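Local coordinates for dihydrofolate reductase, putative (Aspergillus flavus, PDB 6DRS), which probably catalyses the NADPH-dependent reduction of dihydrofolate to tetrahydrofolate, and here holds NADP and an antifolate inhibitor, at residues R64-D68 with R95-E99; R80-T86 with I126-S132. One frame throughout, in Å; residues are numbered along the deposited sequence.

Interaction 1. Residues R64-D68 with R95-E99; sequences RKTYD and RVAEE. With NAP (NADP nicotinamide-adenine-dinucleotide phosphate), chain H; SO4 (sulfate ion), chain C.
The Y67 ring and the E99 carboxylate lie nearly coplanar, 17° apart. E99 OE1 sits at the rim of the ring, near its plane, and takes a very short hydrogen bond from Y67 OH, 2.5 Å. R95 NH1 is also at the ring edge, while V96 CG2 approaches obliquely, 4.0 Å from Y67 CE2. The R95 guanidinium has D68 OD1 at its edge. K65 CG covers one face of the R64 guanidinium, whose edges meet D68, the cofactor's 2'-phosphate and a sulfate.

This is a salt-bridge network of R64, D68, R95 and E99 in the dihydrofolate reductase fold. It joins helix 64-69, whose N-terminal end meets the cofactor, to helix 89-116. The helix segments are 13.3 Å apart at their axes, so long side chains make the contact. Y67 reaches across with CG anti to the backbone N (chi1 -179°).

D68 is shared between two arginines. R95 NH2 meets the syn lone pair of D68 OD1 at 2.8 Å, and R95 NH1 adds a weak bond to the same oxygen. R64 NH1 reaches D68 OD2 on its anti side, 2.9 Å away. R95 NH1 also binds E99 OE2, which has a second partner in R75. These carboxylates probably offset the positive charge gathered here.

R64 is bent at chi2 and chi3, which turns its guanidinium to the cofactor. The 2'-phosphate distinguishes NADP from NAD, and R64 grips two of its oxygens. The sulfate, probably from the crystallisation liquor, binds beside it. T66 OG1 donates to the pyrophosphate oxygen O1A. On the 2'-phosphate, R64 NE meets O2X at 2.6 Å, and R64 NH2 meets O1X, also at 2.6 Å.

Interaction 2. Residues R80-T86 with I126-S132; sequences RINVIVT and ITDAIVS. With NAP (NADP nicotinamide-adenine-dinucleotide phosphate), chain H.
With CG beside its backbone N (chi1 -66°), N82 holds its amide over the sheet face it shares with A129 and I84, and ND2 reaches D128 O at 3.2 Å. N82 N binds the same oxygen at 2.7 Å from the other face of the carbonyl plane. Two donors from one residue thus grip D128 O, and N82 ND2 also bonds to L77 O. I130 CG1 lies between its backbone N and carbonyl carbon (chi1 70°), alongside V83, with V83 CG2 3.9 Å away.

The segments form a parallel beta ladder in the central sheet of the reductase. Its backbone bonds run from D128 N to R80 O through to T86 N to S132 O. T86 CG2 is tight against V131 CG1, 3.4 Å apart. T86 OG1 donates to O2X of the NADP 2'-phosphate at 2.8 Å, and V85 CG1 touches the adenine.

The chain between these strands includes helix 89-116, which makes a beta-alpha-beta crossover. That helix packs on A129 and T86, and helix 64-69 covers I84. Helix 135-146 packs on the other face, against I81, V83 and D128. Strand 57-63 pairs with the far edge of strand 81-85.

In the fold
Interaction 2 is the buried one, a backbone ladder within the sheet with mostly apolar side chains on both faces. Interaction 1 is only partly buried and lies above that sheet, where charged side chains bridge two helices. The elements are consecutive: helix 64-69, strand 81-85, helix 89-116 and strand 128-132 alternate between the two contacts. They also touch directly. Y67 CD1 packs on I84 CG1 at 3.4 Å, and V96 CG1 on A129 CB at 3.6 Å. Both contacts hold NADP, and R64 of interaction 1 and T86 of interaction 2 share the 2'-phosphate oxygen O2X.

Interaction 1. Residues R64-D68 with R95-E99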
loop_
_atom_site.group_PDB
_atom_site.type_symbol
_atom_site.label_atom_id
_atom_site.label_comp_id
_atom_site.label_asym_id
_atom_site.label_seq_id
_atom_site.Cartn_x
_atom_site.Cartn_y
_atom_site.Cartn_z
ATOM N N ARG A 64 1.792 -7.571 -10.183
ATOM C CA ARG A 64 2.926 -8.484 -10.076
ATOM C C ARG A 64 4.252 -7.707 -9.976
ATOM O O ARG A 64 5.180 -8.150 -9.281
ATOM C CB ARG A 64 2.853 -9.572 -11.156
ATOM C CG ARG A 64 3.920 -10.655 -11.017
ATOM C CD ARG A 64 5.272 -10.247 -11.592
ATOM N NE ARG A 64 5.031 -9.800 -12.957
ATOM C CZ ARG A 64 5.915 -9.190 -13.728
ATOM N NH1 ARG A 64 7.123 -8.905 -13.270
ATOM N NH2 ARG A 64 5.565 -8.856 -14.955
ATOM N N LYS A 65 4.354 -6.547 -10.632
ATOM C CA LYS A 65 5.620 -5.809 -10.618
ATOM C C LYS A 65 5.871 -5.220 -9.224
ATOM O O LYS A 65 7.020 -5.206 -8.738
ATOM C CB LYS A 65 5.641 -4.738 -11.713
ATOM C CG LYS A 65 6.023 -5.263 -13.090
ATOM C CD LYS A 65 5.604 -4.321 -14.193
ATOM C CE LYS A 65 6.235 -4.604 -15.536
ATOM N NZ LYS A 65 5.328 -4.148 -16.618
ATOM N N THR A 66 4.807 -4.771 -8.568
ATOM C CA THR A 66 4.933 -4.264 -7.202
ATOM C C THR A 66 5.306 -5.414 -6.268
ATOM O O THR A 66 6.189 -5.270 -5.417
ATOM C CB THR A 66 3.655 -3.549 -6.744
ATOM O OG1 THR A 66 3.452 -2.422 -7.599
ATOM C CG2 THR A 66 3.750 -3.087 -5.307
ATOM N N TYR A 67 4.674 -6.575 -6.455
ATOM C CA TYR A 67 5.153 -7.745 -5.693
ATOM C C TYR A 67 6.669 -7.903 -5.867
ATOM O O TYR A 67 7.398 -8.028 -4.891
ATOM C CB TYR A 67 4.400 -9.020 -6.063
ATOM C CG TYR A 67 4.861 -10.219 -5.271
ATOM C CD1 TYR A 67 4.424 -10.433 -3.966
ATOM C CD2 TYR A 67 5.728 -11.154 -5.823
ATOM C CE1 TYR A 67 4.831 -11.544 -3.238
ATOM C CE2 TYR A 67 6.166 -12.255 -5.097
ATOM C CZ TYR A 67 5.698 -12.462 -3.808
ATOM O OH TYR A 67 6.099 -13.560 -3.099
ATOM N N ASP A 68 7.135 -7.865 -7.118
ATOM C CA ASP A 68 8.564 -8.099 -7.431
ATOM C C ASP A 68 9.437 -6.987 -6.842
ATOM O O ASP A 68 10.576 -7.241 -6.485
ATOM C CB ASP A 68 8.781 -8.277 -8.934
ATOM C CG ASP A 68 8.314 -9.626 -9.447
ATOM O OD1 ASP A 68 8.054 -10.506 -8.604
ATOM O OD2 ASP A 68 8.206 -9.788 -10.690
ATOM N N ARG A 95 5.793 -19.691 -8.192
ATOM C CA ARG A 95 6.902 -18.942 -7.588
ATOM C C ARG A 95 6.443 -18.326 -6.251
ATOM O O ARG A 95 7.217 -18.270 -5.292
ATOM C CB ARG A 95 7.440 -17.905 -8.585
ATOM C CG ARG A 95 8.523 -16.988 -8.029
ATOM C CD ARG A 95 9.059 -16.023 -9.076
ATOM N NE ARG A 95 8.093 -15.039 -9.543
ATOM C CZ ARG A 95 7.965 -13.826 -9.024
ATOM N NH1 ARG A 95 8.695 -13.479 -7.976
ATOM N NH2 ARG A 95 7.140 -12.958 -9.584
ATOM N N VAL A 96 5.206 -17.830 -6.197
ATOM C CA VAL A 96 4.686 -17.200 -4.952
ATOM C C VAL A 96 4.587 -18.289 -3.864
ATOM O O VAL A 96 5.100 -18.100 -2.737
ATOM C CB VAL A 96 3.352 -16.468 -5.209
ATOM C CG1 VAL A 96 2.580 -16.195 -3.923
ATOM C CG2 VAL A 96 3.554 -15.179 -6.009
ATOM N N ALA A 97 4.038 -19.459 -4.248
ATOM C CA ALA A 97 3.916 -20.617 -3.338
ATOM C C ALA A 97 5.283 -20.921 -2.740
ATOM O O ALA A 97 5.413 -21.174 -1.547
ATOM C CB ALA A 97 3.344 -21.808 -4.055
ATOM N N GLU A 98 6.310 -20.809 -3.567
ATOM C CA GLU A 98 7.645 -21.128 -3.115
ATOM C C GLU A 98 8.115 -20.076 -2.111
ATOM O O GLU A 98 8.696 -20.418 -1.074
ATOM C CB GLU A 98 8.572 -21.195 -4.323
ATOM C CG GLU A 98 9.793 -22.070 -4.126
ATOM C CD GLU A 98 10.713 -22.023 -5.340
ATOM O OE1 GLU A 98 10.232 -22.335 -6.467
ATOM O OE2 GLU A 98 11.895 -21.647 -5.168
ATOM N N GLU A 99 7.889 -18.804 -2.438
ATOM C CA GLU A 99 8.359 -17.685 -1.606
ATOM C C GLU A 99 7.595 -17.673 -0.271
ATOM O O GLU A 99 8.185 -17.483 0.800
ATOM C CB GLU A 99 8.268 -16.366 -2.390
ATOM C CG GLU A 99 9.350 -16.215 -3.459
ATOM C CD GLU A 99 9.150 -15.054 -4.429
ATOM O OE1 GLU A 99 8.192 -14.281 -4.255
ATOM O OE2 GLU A 99 9.940 -14.928 -5.377
HETATM P PA NAP H . 2.013 -2.840 -11.299
HETATM O O1A NAP H . 2.574 -3.013 -9.916
HETATM O O2A NAP H . 0.724 -2.213 -11.691
HETATM O O5B NAP H . 2.086 -4.288 -12.031
HETATM C C5B NAP H . 1.902 -4.487 -13.446
HETATM C C4B NAP H . 1.690 -5.977 -13.612
HETATM O O4B NAP H . 0.475 -6.351 -12.959
HETATM C C3B NAP H . 1.499 -6.427 -15.052
HETATM O O3B NAP H . 2.768 -6.658 -15.683
HETATM C C2B NAP H . 0.702 -7.705 -14.873
HETATM O O2B NAP H . 1.541 -8.730 -14.345
HETATM C C1B NAP H . -0.203 -7.379 -13.699
HETATM N N9A NAP H . -1.467 -6.828 -14.155
HETATM C C8A NAP H . -1.637 -5.503 -14.297
HETATM N N7A NAP H . -2.891 -5.250 -14.726
HETATM C C5A NAP H . -3.542 -6.427 -14.854
HETATM C C6A NAP H . -4.901 -6.841 -15.271
HETATM N N6A NAP H . -5.772 -5.878 -15.602
HETATM N N1A NAP H . -5.238 -8.149 -15.293
HETATM C C2A NAP H . -4.321 -9.064 -14.931
HETATM N N3A NAP H . -3.056 -8.750 -14.540
HETATM C C4A NAP H . -2.595 -7.474 -14.483
HETATM O O3 NAP H . 3.255 -2.192 -12.155
HETATM P PN NAP H . 3.568 -0.630 -12.500
HETATM O O1N NAP H . 2.342 0.124 -12.805
HETATM O O2N NAP H . 4.681 -0.762 -13.516
HETATM O O5D NAP H . 4.201 -0.107 -11.128
HETATM C C5D NAP H . 5.355 -0.703 -10.589
HETATM C C4D NAP H . 6.174 0.496 -10.163
HETATM O O4D NAP H . 5.365 1.304 -9.308
HETATM C C3D NAP H . 7.445 0.181 -9.410
HETATM O O3D NAP H . 8.419 1.187 -9.793
HETATM C C2D NAP H . 7.023 0.359 -7.976
HETATM O O2D NAP H . 8.132 0.679 -7.175
HETATM C C1D NAP H . 6.038 1.503 -8.062
HETATM N N1N NAP H . 5.091 1.522 -6.927
HETATM C C2N NAP H . 5.092 2.610 -6.122
HETATM C C3N NAP H . 4.239 2.702 -5.003
HETATM C C7N NAP H . 4.256 3.952 -4.126
HETATM O O7N NAP H . 3.440 4.095 -3.209
HETATM N N7N NAP H . 5.188 4.889 -4.381
HETATM C C4N NAP H . 3.403 1.605 -4.712
HETATM C C5N NAP H . 3.436 0.497 -5.562
HETATM C C6N NAP H . 4.298 0.462 -6.660
HETATM P P2B NAP H . 2.224 -9.827 -15.304
HETATM O O1X NAP H . 3.240 -9.069 -16.149
HETATM O O2X NAP H . 2.986 -10.689 -14.318
HETATM O O3X NAP H . 1.002 -10.293 -16.033
HETATM S S SO4 C . 8.759 -7.526 -16.221
HETATM O O1 SO4 C . 9.661 -6.370 -16.422
HETATM O O2 SO4 C . 8.195 -7.346 -14.863
HETATM O O3 SO4 C . 7.700 -7.541 -17.273
HETATM O O4 SO4 C . 9.542 -8.791 -16.293
#

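Interaction 2. Residues R80-T86 with I126-S132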
loop_
_atom_site.group_PDB
_atom_site.type_symbol
_atom_site.label_atom_id
_atom_site.label_comp_id
_atom_site.label_asym_id
_atom_site.label_seq_id
_atom_site.Cartn_x
_atom_site.Cartn_y
_atom_site.Cartn_z
ATOM N N ARG A 80 -0.059 -9.957 6.689
ATOM C CA ARG A 80 -1.154 -9.555 5.835
ATOM C C ARG A 80 -1.432 -10.665 4.809
ATOM O O ARG A 80 -0.626 -11.563 4.618
ATOM C CB ARG A 80 -0.798 -8.250 5.122
ATOM C CG ARG A 80 -0.969 -6.998 5.972
ATOM C CD ARG A 80 0.087 -5.972 5.626
ATOM N NE ARG A 80 1.433 -6.394 6.015
ATOM C CZ ARG A 80 2.551 -5.680 5.844
ATOM N NH1 ARG A 80 2.509 -4.447 5.350
ATOM N NH2 ARG A 80 3.714 -6.208 6.184
ATOM N N ILE A 81 -2.562 -10.598 4.156
ATOM C CA ILE A 81 -2.830 -11.450 3.000
ATOM C C ILE A 81 -2.327 -10.695 1.755
ATOM O O ILE A 81 -2.766 -9.572 1.490
ATOM C CB ILE A 81 -4.351 -11.707 2.916
ATOM C CG1 ILE A 81 -4.852 -12.474 4.144
ATOM C CG2 ILE A 81 -4.722 -12.398 1.608
ATOM C CD1 ILE A 81 -6.309 -12.239 4.470
ATOM N N ASN A 82 -1.357 -11.261 1.055
ATOM C CA ASN A 82 -0.803 -10.643 -0.110
ATOM C C ASN A 82 -1.547 -11.194 -1.320
ATOM O O ASN A 82 -1.687 -12.415 -1.465
ATOM C CB ASN A 82 0.690 -10.923 -0.218
ATOM C CG ASN A 82 1.501 -10.290 0.890
ATOM O OD1 ASN A 82 2.331 -9.430 0.614
ATOM N ND2 ASN A 82 1.323 -10.731 2.131
ATOM N N VAL A 83 -2.082 -10.309 -2.150
ATOM C CA VAL A 83 -2.842 -10.773 -3.307
ATOM C C VAL A 83 -2.181 -10.237 -4.578
ATOM O O VAL A 83 -2.231 -9.028 -4.831
ATOM C CB VAL A 83 -4.331 -10.384 -3.234
ATOM C CG1 VAL A 83 -5.109 -10.999 -4.396
ATOM C CG2 VAL A 83 -4.950 -10.779 -1.901
ATOM N N ILE A 84 -1.554 -11.123 -5.350
ATOM C CA ILE A 84 -0.724 -10.713 -6.500
ATOM C C ILE A 84 -1.547 -10.863 -7.780
ATOM O O ILE A 84 -1.990 -11.967 -8.095
ATOM C CB ILE A 84 0.598 -11.508 -6.567
ATOM C CG1 ILE A 84 1.465 -11.288 -5.326
ATOM C CG2 ILE A 84 1.362 -11.166 -7.845
ATOM C CD1 ILE A 84 1.370 -12.361 -4.266
ATOM N N VAL A 85 -1.756 -9.745 -8.491
ATOM C CA VAL A 85 -2.566 -9.730 -9.726
ATOM C C VAL A 85 -1.650 -9.839 -10.950
ATOM O O VAL A 85 -0.716 -9.046 -11.114
ATOM C CB VAL A 85 -3.480 -8.492 -9.819
ATOM C CG1 VAL A 85 -4.188 -8.398 -11.164
ATOM C CG2 VAL A 85 -4.492 -8.481 -8.687
ATOM N N THR A 86 -1.953 -10.832 -11.795
ATOM C CA THR A 86 -1.078 -11.220 -12.898
ATOM C C THR A 86 -1.906 -11.787 -14.054
ATOM O O THR A 86 -3.075 -12.182 -13.898
ATOM C CB THR A 86 0.010 -12.209 -12.453
ATOM O OG1 THR A 86 0.868 -12.385 -13.580
ATOM C CG2 THR A 86 -0.553 -13.559 -12.061
ATOM N N ILE A 126 -2.762 -13.114 10.230
ATOM C CA ILE A 126 -1.976 -14.217 9.670
ATOM C C ILE A 126 -1.253 -13.749 8.397
ATOM O O ILE A 126 -1.518 -12.666 7.894
ATOM C CB ILE A 126 -2.827 -15.490 9.486
ATOM C CG1 ILE A 126 -4.064 -15.274 8.621
ATOM C CG2 ILE A 126 -3.201 -16.054 10.854
ATOM C CD1 ILE A 126 -3.781 -15.225 7.156
ATOM N N THR A 127 -0.303 -14.538 7.911
ATOM C CA THR A 127 0.424 -14.206 6.671
ATOM C C THR A 127 -0.006 -15.188 5.583
ATOM O O THR A 127 0.060 -16.412 5.801
ATOM C CB THR A 127 1.926 -14.378 6.893
ATOM O OG1 THR A 127 2.296 -13.581 8.019
ATOM C CG2 THR A 127 2.742 -14.007 5.677
ATOM N N ASP A 128 -0.454 -14.665 4.446
ATOM C CA ASP A 128 -0.784 -15.503 3.320
ATOM C C ASP A 128 -0.400 -14.793 2.007
ATOM O O ASP A 128 -0.241 -13.565 1.984
ATOM C CB ASP A 128 -2.273 -15.833 3.305
ATOM C CG ASP A 128 -2.628 -17.046 2.453
ATOM O OD1 ASP A 128 -1.728 -17.870 2.173
ATOM O OD2 ASP A 128 -3.799 -17.146 2.050
ATOM N N ALA A 129 -0.304 -15.559 0.914
ATOM C CA ALA A 129 -0.156 -15.002 -0.428
ATOM C C ALA A 129 -0.997 -15.821 -1.394
ATOM O O ALA A 129 -0.941 -17.043 -1.357
ATOM C CB ALA A 129 1.284 -14.994 -0.844
ATOM N N ILE A 130 -1.757 -15.137 -2.234
ATOM C CA ILE A 130 -2.532 -15.788 -3.269
ATOM C C ILE A 130 -2.421 -14.986 -4.576
ATOM O O ILE A 130 -2.165 -13.777 -4.563
ATOM C CB ILE A 130 -3.991 -15.961 -2.830
ATOM C CG1 ILE A 130 -4.714 -14.620 -2.765
ATOM C CG2 ILE A 130 -4.045 -16.667 -1.488
ATOM C CD1 ILE A 130 -6.030 -14.675 -1.998
ATOM N N VAL A 131 -2.658 -15.659 -5.700
ATOM C CA VAL A 131 -2.444 -15.059 -7.021
ATOM C C VAL A 131 -3.771 -15.087 -7.770
ATOM O O VAL A 131 -4.372 -16.111 -7.804
ATOM C CB VAL A 131 -1.381 -15.862 -7.792
ATOM C CG1 VAL A 131 -1.150 -15.289 -9.186
ATOM C CG2 VAL A 131 -0.080 -15.995 -7.010
ATOM N N SER A 132 -4.209 -13.966 -8.336
ATOM C CA SER A 132 -5.472 -13.851 -9.036
ATOM C C SER A 132 -5.221 -13.292 -10.434
ATOM O O SER A 132 -4.164 -12.709 -10.693
ATOM C CB SER A 132 -6.421 -12.929 -8.298
ATOM O OG SER A 132 -6.408 -13.234 -6.908
HETATM P PA NAP H . 2.013 -2.840 -11.299
HETATM O O1A NAP H . 2.574 -3.013 -9.916
HETATM O O2A NAP H . 0.724 -2.213 -11.691
HETATM O O5B NAP H . 2.086 -4.288 -12.031
HETATM C C5B NAP H . 1.902 -4.487 -13.446
HETATM C C4B NAP H . 1.690 -5.977 -13.612
HETATM O O4B NAP H . 0.475 -6.351 -12.959
HETATM C C3B NAP H . 1.499 -6.427 -15.052
HETATM O O3B NAP H . 2.768 -6.658 -15.683
HETATM C C2B NAP H . 0.702 -7.705 -14.873
HETATM O O2B NAP H . 1.541 -8.730 -14.345
HETATM C C1B NAP H . -0.203 -7.379 -13.699
HETATM N N9A NAP H . -1.467 -6.828 -14.155
HETATM C C8A NAP H . -1.637 -5.503 -14.297
HETATM N N7A NAP H . -2.891 -5.250 -14.726
HETATM C C5A NAP H . -3.542 -6.427 -14.854
HETATM C C6A NAP H . -4.901 -6.841 -15.271
HETATM N N6A NAP H . -5.772 -5.878 -15.602
HETATM N N1A NAP H . -5.238 -8.149 -15.293
HETATM C C2A NAP H . -4.321 -9.064 -14.931
HETATM N N3A NAP H . -3.056 -8.750 -14.540
HETATM C C4A NAP H . -2.595 -7.474 -14.483
HETATM O O3 NAP H . 3.255 -2.192 -12.155
HETATM P PN NAP H . 3.568 -0.630 -12.500
HETATM O O1N NAP H . 2.342 0.124 -12.805
HETATM O O2N NAP H . 4.681 -0.762 -13.516
HETATM O O5D NAP H . 4.201 -0.107 -11.128
HETATM C C5D NAP H . 5.355 -0.703 -10.589
HETATM C C4D NAP H . 6.174 0.496 -10.163
HETATM O O4D NAP H . 5.365 1.304 -9.308
HETATM C C3D NAP H . 7.445 0.181 -9.410
HETATM O O3D NAP H . 8.419 1.187 -9.793
HETATM C C2D NAP H . 7.023 0.359 -7.976
HETATM O O2D NAP H . 8.132 0.679 -7.175
HETATM C C1D NAP H . 6.038 1.503 -8.062
HETATM N N1N NAP H . 5.091 1.522 -6.927
HETATM C C2N NAP H . 5.092 2.610 -6.122
HETATM C C3N NAP H . 4.239 2.702 -5.003
HETATM C C7N NAP H . 4.256 3.952 -4.126
HETATM O O7N NAP H . 3.440 4.095 -3.209
HETATM N N7N NAP H . 5.188 4.889 -4.381
HETATM C C4N NAP H . 3.403 1.605 -4.712
HETATM C C5N NAP H . 3.436 0.497 -5.562
HETATM C C6N NAP H . 4.298 0.462 -6.660
HETATM P P2B NAP H . 2.224 -9.827 -15.304
HETATM O O1X NAP H . 3.240 -9.069 -16.149
HETATM O O2X NAP H . 2.986 -10.689 -14.318
HETATM O O3X NAP H . 1.002 -10.293 -16.033
#